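Local coordinates for uncharacterized protein (Pseudomonas aeruginosa, PDB 4O5P) that acts as a phospholipase effector of the type VI secretion system, probably hydrolysing membrane phospholipids with an alpha/beta-hydrolase catalytic domain, at residues A[229-234]-A[272-277]; A[293-298]-A[612-617]. One frame throughout, in Å; residues are numbered along the deposited sequence.

Contact 1 pairs neighbouring parallel strands in the large mixed sheet of the probable alpha/beta-hydrolase core, whereas contact 2 joins strand 294-299 to strand 609-614 in a separate antiparallel sheet. The two lie on opposite sides of the chain's centre, their own centres 35 Å apart and their nearest atoms about 15 Å apart, without touching. They follow one another along the chain: strand 270-280 of contact 1 is the strand before 294-299 of contact 2. Strand 225-236 runs into a probable nucleophile elbow, near which the side chain of Tyr-234 of contact 1 lies without touching it. Contact 2 instead connects the catalytic family region with the C-terminal one.

Contact 1. Residues A[229-234]-A[272-277]; sequences MRLYIY and ISIEFL
Met-229 to Ile-233 pair in parallel with Ile-272 to Leu-277 in the central sheet of a probable alpha/beta-hydrolase fold, with a beta bulge between Leu-231 and Tyr-232. Ser-273 N donates to Met-229 O (3.0 Å), Leu-231 N to Ser-273 O, and Ile-233 N to Phe-276 O. At the bulge, Leu-231 O receives two weak bonds, from Glu-275 N and Phe-276 N. The extra residue, Glu-275, where the chain turns a corner, points its CB toward strand 225-236. Glu-275 CB packs 3.4 Å from CE2 of Tyr-232, whose hydroxyl bonds to His-66. The Arg-230 chain, bent at chi2 (-63°), brings NH1 to Ser-273 OG (2.9 Å), 15° out of the guanidinium plane; NE forms a salt bridge with Asp-37. Glu-275 OE2 stays 4.1 Å from Arg-230 NH1 and well out of the guanidinium plane. On the face of Arg-230, Tyr-232 and Ser-273, CE2 of Phe-276 comes to the edge of the Tyr-234 ring, 3.8 Å from CE1, their side chains crossing at about a right angle. The face carrying Met-229, Leu-231, Ile-233, Ile-272, Ile-274 and Leu-277 is apolar: Ile-233 CB rests against Leu-277 CD1 (3.8 Å), and helix 238-254 covers Leu-231, Ile-233 and Ile-274. Arg-230 is thus held at NH1 by Ser-273 and at NE by Asp-37, while Glu-275 probably adds only a through-space attraction of opposite charge.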
loop_
_atom_site.group_PDB
_atom_site.type_symbol
_atom_site.label_atom_id
_atom_site.label_comp_id
_atom_site.label_asym_id
_atom_site.label_seq_id
_atom_site.Cartn_x
_atom_site.Cartn_y
_atom_site.Cartn_z
HETATM N N MSE A 229 -1.923 -5.283 26.656
HETATM C CA MSE A 229 -1.242 -4.784 25.486
HETATM C C MSE A 229 -2.234 -4.109 24.572
HETATM O O MSE A 229 -3.206 -4.719 24.144
HETATM C CB MSE A 229 -0.543 -5.922 24.768
HETATM C CG MSE A 229 0.665 -6.340 25.554
HETATM SE SE MSE A 229 1.838 -7.571 24.756
HETATM C CE MSE A 229 1.837 -6.988 22.858
ATOM N N ARG A 230 -1.962 -2.841 24.282
ATOM C CA ARG A 230 -2.876 -1.988 23.544
ATOM C C ARG A 230 -2.134 -1.444 22.334
ATOM O O ARG A 230 -1.070 -0.831 22.485
ATOM C CB ARG A 230 -3.334 -0.848 24.444
ATOM C CG ARG A 230 -3.908 -1.315 25.775
ATOM C CD ARG A 230 -5.143 -2.144 25.552
ATOM N NE ARG A 230 -5.724 -2.669 26.790
ATOM C CZ ARG A 230 -6.620 -3.653 26.821
ATOM N NH1 ARG A 230 -7.038 -4.211 25.688
ATOM N NH2 ARG A 230 -7.105 -4.076 27.978
ATOM N N LEU A 231 -2.686 -1.676 21.139
ATOM C CA LEU A 231 -1.962 -1.401 19.892
ATOM C C LEU A 231 -2.558 -0.229 19.112
ATOM O O LEU A 231 -3.769 -0.088 19.022
ATOM C CB LEU A 231 -1.943 -2.632 18.980
ATOM C CG LEU A 231 -1.229 -3.903 19.451
ATOM C CD1 LEU A 231 -0.945 -4.822 18.297
ATOM C CD2 LEU A 231 0.043 -3.574 20.157
ATOM N N TYR A 232 -1.684 0.604 18.560
ATOM C CA TYR A 232 -2.053 1.707 17.684
ATOM C C TYR A 232 -1.236 1.481 16.419
ATOM O O TYR A 232 0.000 1.427 16.471
ATOM C CB TYR A 232 -1.737 3.048 18.360
ATOM C CG TYR A 232 -2.201 3.036 19.801
ATOM C CD1 TYR A 232 -1.393 2.498 20.801
ATOM C CD2 TYR A 232 -3.462 3.498 20.152
ATOM C CE1 TYR A 232 -1.818 2.444 22.108
ATOM C CE2 TYR A 232 -3.896 3.442 21.470
ATOM C CZ TYR A 232 -3.066 2.921 22.435
ATOM O OH TYR A 232 -3.481 2.860 23.748
ATOM N N ILE A 233 -1.930 1.298 15.295
ATOM C CA ILE A 233 -1.302 0.795 14.066
ATOM C C ILE A 233 -1.625 1.740 12.910
ATOM O O ILE A 233 -2.792 2.036 12.680
ATOM C CB ILE A 233 -1.861 -0.608 13.683
ATOM C CG1 ILE A 233 -1.839 -1.586 14.876
ATOM C CG2 ILE A 233 -1.114 -1.188 12.485
ATOM C CD1 ILE A 233 -0.479 -2.118 15.240
ATOM N N TYR A 234 -0.608 2.210 12.189
ATOM C CA TYR A 234 -0.827 3.116 11.062
ATOM C C TYR A 234 -0.243 2.454 9.813
ATOM O O TYR A 234 0.840 1.878 9.877
ATOM C CB TYR A 234 -0.144 4.481 11.301
ATOM C CG TYR A 234 -0.454 5.126 12.647
ATOM C CD1 TYR A 234 -1.747 5.511 12.976
ATOM C CD2 TYR A 234 0.555 5.356 13.575
ATOM C CE1 TYR A 234 -2.033 6.095 14.201
ATOM C CE2 TYR A 234 0.284 5.946 14.800
ATOM C CZ TYR A 234 -1.006 6.315 15.102
ATOM O OH TYR A 234 -1.271 6.883 16.323
ATOM N N ILE A 272 -5.109 -8.333 24.886
ATOM C CA ILE A 272 -4.546 -7.550 23.791
ATOM C C ILE A 272 -5.657 -7.019 22.909
ATOM O O ILE A 272 -6.638 -7.718 22.614
ATOM C CB ILE A 272 -3.537 -8.381 22.939
ATOM C CG1 ILE A 272 -2.834 -7.502 21.894
ATOM C CG2 ILE A 272 -4.220 -9.601 22.297
ATOM C CD1 ILE A 272 -1.708 -8.235 21.160
ATOM N N SER A 273 -5.504 -5.772 22.479
ATOM C CA SER A 273 -6.467 -5.179 21.563
ATOM C C SER A 273 -5.771 -4.199 20.631
ATOM O O SER A 273 -4.756 -3.618 20.989
ATOM C CB SER A 273 -7.531 -4.446 22.371
ATOM O OG SER A 273 -6.978 -3.287 22.977
ATOM N N ILE A 274 -6.316 -4.030 19.431
ATOM C CA ILE A 274 -5.931 -2.912 18.578
ATOM C C ILE A 274 -6.882 -1.751 18.893
ATOM O O ILE A 274 -8.022 -1.739 18.452
ATOM C CB ILE A 274 -5.974 -3.283 17.074
ATOM C CG1 ILE A 274 -4.874 -4.304 16.745
ATOM C CG2 ILE A 274 -5.809 -2.025 16.210
ATOM C CD1 ILE A 274 -4.909 -4.848 15.301
ATOM N N GLU A 275 -6.415 -0.801 19.694
ATOM C CA GLU A 275 -7.201 0.376 20.073
ATOM C C GLU A 275 -7.494 1.262 18.862
ATOM O O GLU A 275 -8.525 1.952 18.827
ATOM C CB GLU A 275 -6.425 1.197 21.100
ATOM C CG GLU A 275 -6.206 0.514 22.445
ATOM C CD GLU A 275 -7.507 0.160 23.117
ATOM O OE1 GLU A 275 -8.259 1.088 23.479
ATOM O OE2 GLU A 275 -7.796 -1.053 23.254
ATOM N N PHE A 276 -6.588 1.252 17.876
ATOM C CA PHE A 276 -6.761 2.102 16.693
ATOM C C PHE A 276 -6.002 1.573 15.466
ATOM O O PHE A 276 -4.812 1.288 15.534
ATOM C CB PHE A 276 -6.310 3.539 16.999
ATOM C CG PHE A 276 -6.570 4.518 15.869
ATOM C CD1 PHE A 276 -7.805 5.159 15.756
ATOM C CD2 PHE A 276 -5.587 4.788 14.923
ATOM C CE1 PHE A 276 -8.052 6.060 14.711
ATOM C CE2 PHE A 276 -5.818 5.675 13.879
ATOM C CZ PHE A 276 -7.049 6.315 13.774
ATOM N N LEU A 277 -6.709 1.447 14.348
ATOM C CA LEU A 277 -6.098 1.043 13.093
ATOM C C LEU A 277 -6.332 2.183 12.087
ATOM O O LEU A 277 -7.475 2.451 11.689
ATOM C CB LEU A 277 -6.739 -0.262 12.607
ATOM C CG LEU A 277 -6.264 -0.924 11.316
ATOM C CD1 LEU A 277 -4.798 -1.368 11.453
ATOM C CD2 LEU A 277 -7.177 -2.106 11.017
#

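Contact 2. Residues A[293-298]-A[612-617]; sequences PFAAGH and FLINEE
Ala-295 and Phe-612 grip each other through two backbone hydrogen bonds, forming an antiparallel hydrogen-bonded pair. Ala-295 N donates to Phe-612 O (2.9 Å), and Phe-612 N returns a bond to Ala-295 O (2.8 Å). Both are nearly straight at hydrogen, but the first donor is tilted 34° from the carbonyl plane of Phe-612. The short strands cross at 135°; their axes come within 4.8 Å at closest, and this is the one well-formed pair between 293-298 and 612-617. Farther along, Gly-297 and His-298 make backbone bonds with Thr-610, continuing the pairing of the two strands.

The Phe-612 side chain packs alongside the facing strand. Its CG stands anti to the carbonyl carbon (chi1 -61°), and the ring reaches toward Gly-297, placing CE2 3.6 Å from Gly-297 CA. This close approach uses the absence of a side chain on the glycine. Leu-697 and Val-699 of strand 697-702 also touch the Phe-612 side chain.

The side chains of Phe-294 and Leu-613 run side by side and point the same way. Leu-613 CD2 meets the Phe-294 ring at its edge, near the ring plane, 3.6 Å from CD1. Leu-700 touches both side chains. At the end of the contact, Ile-614 uses its two branches separately: CD1 reaches Pro-293 CB at 4.0 Å, while CG2 lies 4.3 Å from Ala-295 CB. Asn-615 then N-caps helix 616-637, its OD1 accepting a bond from Asp-618 N.

Strand 294-299 is an edge strand, within this chain, of a four-stranded antiparallel sheet. Through this edge pairing, a strand from the catalytic family region joins strand 609-614 of the C-terminal region, across more than 300 residues of sequence.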
loop_
_atom_site.group_PDB
_atom_site.type_symbol
_atom_site.label_atom_id
_atom_site.label_comp_id
_atom_site.label_asym_id
_atom_site.label_seq_id
_atom_site.Cartn_x
_atom_site.Cartn_y
_atom_site.Cartn_z
ATOM N N PRO A 293 -5.124 -5.264 -21.497
ATOM C CA PRO A 293 -4.858 -4.590 -20.219
ATOM C C PRO A 293 -4.814 -5.509 -18.980
ATOM O O PRO A 293 -5.854 -5.680 -18.313
ATOM C CB PRO A 293 -6.030 -3.604 -20.110
ATOM C CG PRO A 293 -6.284 -3.182 -21.554
ATOM C CD PRO A 293 -5.858 -4.391 -22.435
ATOM N N PHE A 294 -3.635 -6.065 -18.675
ATOM C CA PHE A 294 -3.390 -6.772 -17.404
ATOM C C PHE A 294 -3.662 -5.897 -16.166
ATOM O O PHE A 294 -3.058 -4.839 -15.991
ATOM C CB PHE A 294 -1.934 -7.241 -17.296
ATOM C CG PHE A 294 -1.543 -8.349 -18.251
ATOM C CD1 PHE A 294 -2.465 -8.918 -19.120
ATOM C CD2 PHE A 294 -0.229 -8.824 -18.262
ATOM C CE1 PHE A 294 -2.085 -9.929 -19.996
ATOM C CE2 PHE A 294 0.161 -9.836 -19.130
ATOM C CZ PHE A 294 -0.770 -10.390 -20.004
ATOM N N ALA A 295 -4.536 -6.356 -15.286
ATOM C CA ALA A 295 -4.743 -5.689 -14.015
ATOM C C ALA A 295 -4.196 -6.529 -12.864
ATOM O O ALA A 295 -4.635 -7.654 -12.642
ATOM C CB ALA A 295 -6.213 -5.401 -13.809
ATOM N N ALA A 296 -3.235 -5.979 -12.133
ATOM C CA ALA A 296 -2.704 -6.647 -10.937
ATOM C C ALA A 296 -3.789 -6.968 -9.905
ATOM O O ALA A 296 -4.702 -6.164 -9.662
ATOM C CB ALA A 296 -1.613 -5.780 -10.300
ATOM N N GLY A 297 -3.696 -8.149 -9.299
ATOM C CA GLY A 297 -4.557 -8.489 -8.186
ATOM C C GLY A 297 -3.720 -8.619 -6.929
ATOM O O GLY A 297 -2.539 -8.260 -6.932
ATOM N N HIS A 298 -4.320 -9.152 -5.867
ATOM C CA HIS A 298 -3.665 -9.265 -4.556
ATOM C C HIS A 298 -2.355 -10.043 -4.511
ATOM O O HIS A 298 -2.210 -11.086 -5.160
ATOM C CB HIS A 298 -4.588 -9.957 -3.554
ATOM C CG HIS A 298 -5.851 -9.219 -3.253
ATOM N ND1 HIS A 298 -6.035 -7.882 -3.544
ATOM C CD2 HIS A 298 -7.008 -9.644 -2.694
ATOM C CE1 HIS A 298 -7.251 -7.519 -3.179
ATOM N NE2 HIS A 298 -7.859 -8.567 -2.654
ATOM N N PHE A 612 -5.447 -10.297 -13.176
ATOM C CA PHE A 612 -6.744 -10.311 -13.844
ATOM C C PHE A 612 -6.653 -9.694 -15.231
ATOM O O PHE A 612 -5.704 -8.976 -15.533
ATOM C CB PHE A 612 -7.747 -9.429 -13.094
ATOM C CG PHE A 612 -8.024 -9.853 -11.696
ATOM C CD1 PHE A 612 -8.836 -10.953 -11.436
ATOM C CD2 PHE A 612 -7.500 -9.136 -10.633
ATOM C CE1 PHE A 612 -9.097 -11.337 -10.139
ATOM C CE2 PHE A 612 -7.766 -9.510 -9.337
ATOM C CZ PHE A 612 -8.572 -10.612 -9.089
ATOM N N LEU A 613 -7.693 -9.938 -16.030
ATOM C CA LEU A 613 -8.003 -9.183 -17.246
ATOM C C LEU A 613 -9.343 -8.470 -17.042
ATOM O O LEU A 613 -10.229 -9.002 -16.374
ATOM C CB LEU A 613 -8.145 -10.127 -18.440
ATOM C CG LEU A 613 -6.873 -10.626 -19.113
ATOM C CD1 LEU A 613 -7.211 -11.516 -20.302
ATOM C CD2 LEU A 613 -6.048 -9.444 -19.536
ATOM N N ILE A 614 -9.504 -7.277 -17.607
ATOM C CA ILE A 614 -10.789 -6.577 -17.513
ATOM C C ILE A 614 -11.638 -6.835 -18.773
ATOM O O ILE A 614 -11.133 -7.322 -19.794
ATOM C CB ILE A 614 -10.608 -5.068 -17.321
ATOM C CG1 ILE A 614 -9.902 -4.455 -18.534
ATOM C CG2 ILE A 614 -9.826 -4.767 -16.022
ATOM C CD1 ILE A 614 -9.639 -2.981 -18.385
ATOM N N ASN A 615 -12.921 -6.498 -18.700
ATOM C CA ASN A 615 -13.868 -6.827 -19.760
ATOM C C ASN A 615 -13.901 -5.748 -20.838
ATOM O O ASN A 615 -13.945 -4.569 -20.514
ATOM C CB ASN A 615 -15.267 -7.001 -19.154
ATOM C CG ASN A 615 -16.320 -7.321 -20.192
ATOM O OD1 ASN A 615 -17.089 -6.450 -20.608
ATOM N ND2 ASN A 615 -16.360 -8.576 -20.618
ATOM N N GLU A 616 -13.919 -6.147 -22.113
ATOM C CA GLU A 616 -13.826 -5.182 -23.218
ATOM C C GLU A 616 -15.033 -4.255 -23.297
ATOM O O GLU A 616 -14.887 -3.034 -23.441
ATOM C CB GLU A 616 -13.635 -5.893 -24.562
ATOM C CG GLU A 616 -12.439 -6.842 -24.613
ATOM C CD GLU A 616 -12.841 -8.292 -24.386
ATOM O OE1 GLU A 616 -13.319 -8.613 -23.272
ATOM O OE2 GLU A 616 -12.686 -9.105 -25.331
ATOM N N GLU A 617 -16.218 -4.846 -23.205
ATOM C CA GLU A 617 -17.469 -4.095 -23.163
ATOM C C GLU A 617 -17.477 -3.074 -22.021
ATOM O O GLU A 617 -17.761 -1.888 -22.242
ATOM C CB GLU A 617 -18.667 -5.061 -23.043
ATOM C CG GLU A 617 -19.062 -5.779 -24.363
ATOM C CD GLU A 617 -18.005 -6.761 -24.869
ATOM O OE1 GLU A 617 -17.531 -7.609 -24.075
ATOM O OE2 GLU A 617 -17.641 -6.695 -26.066
#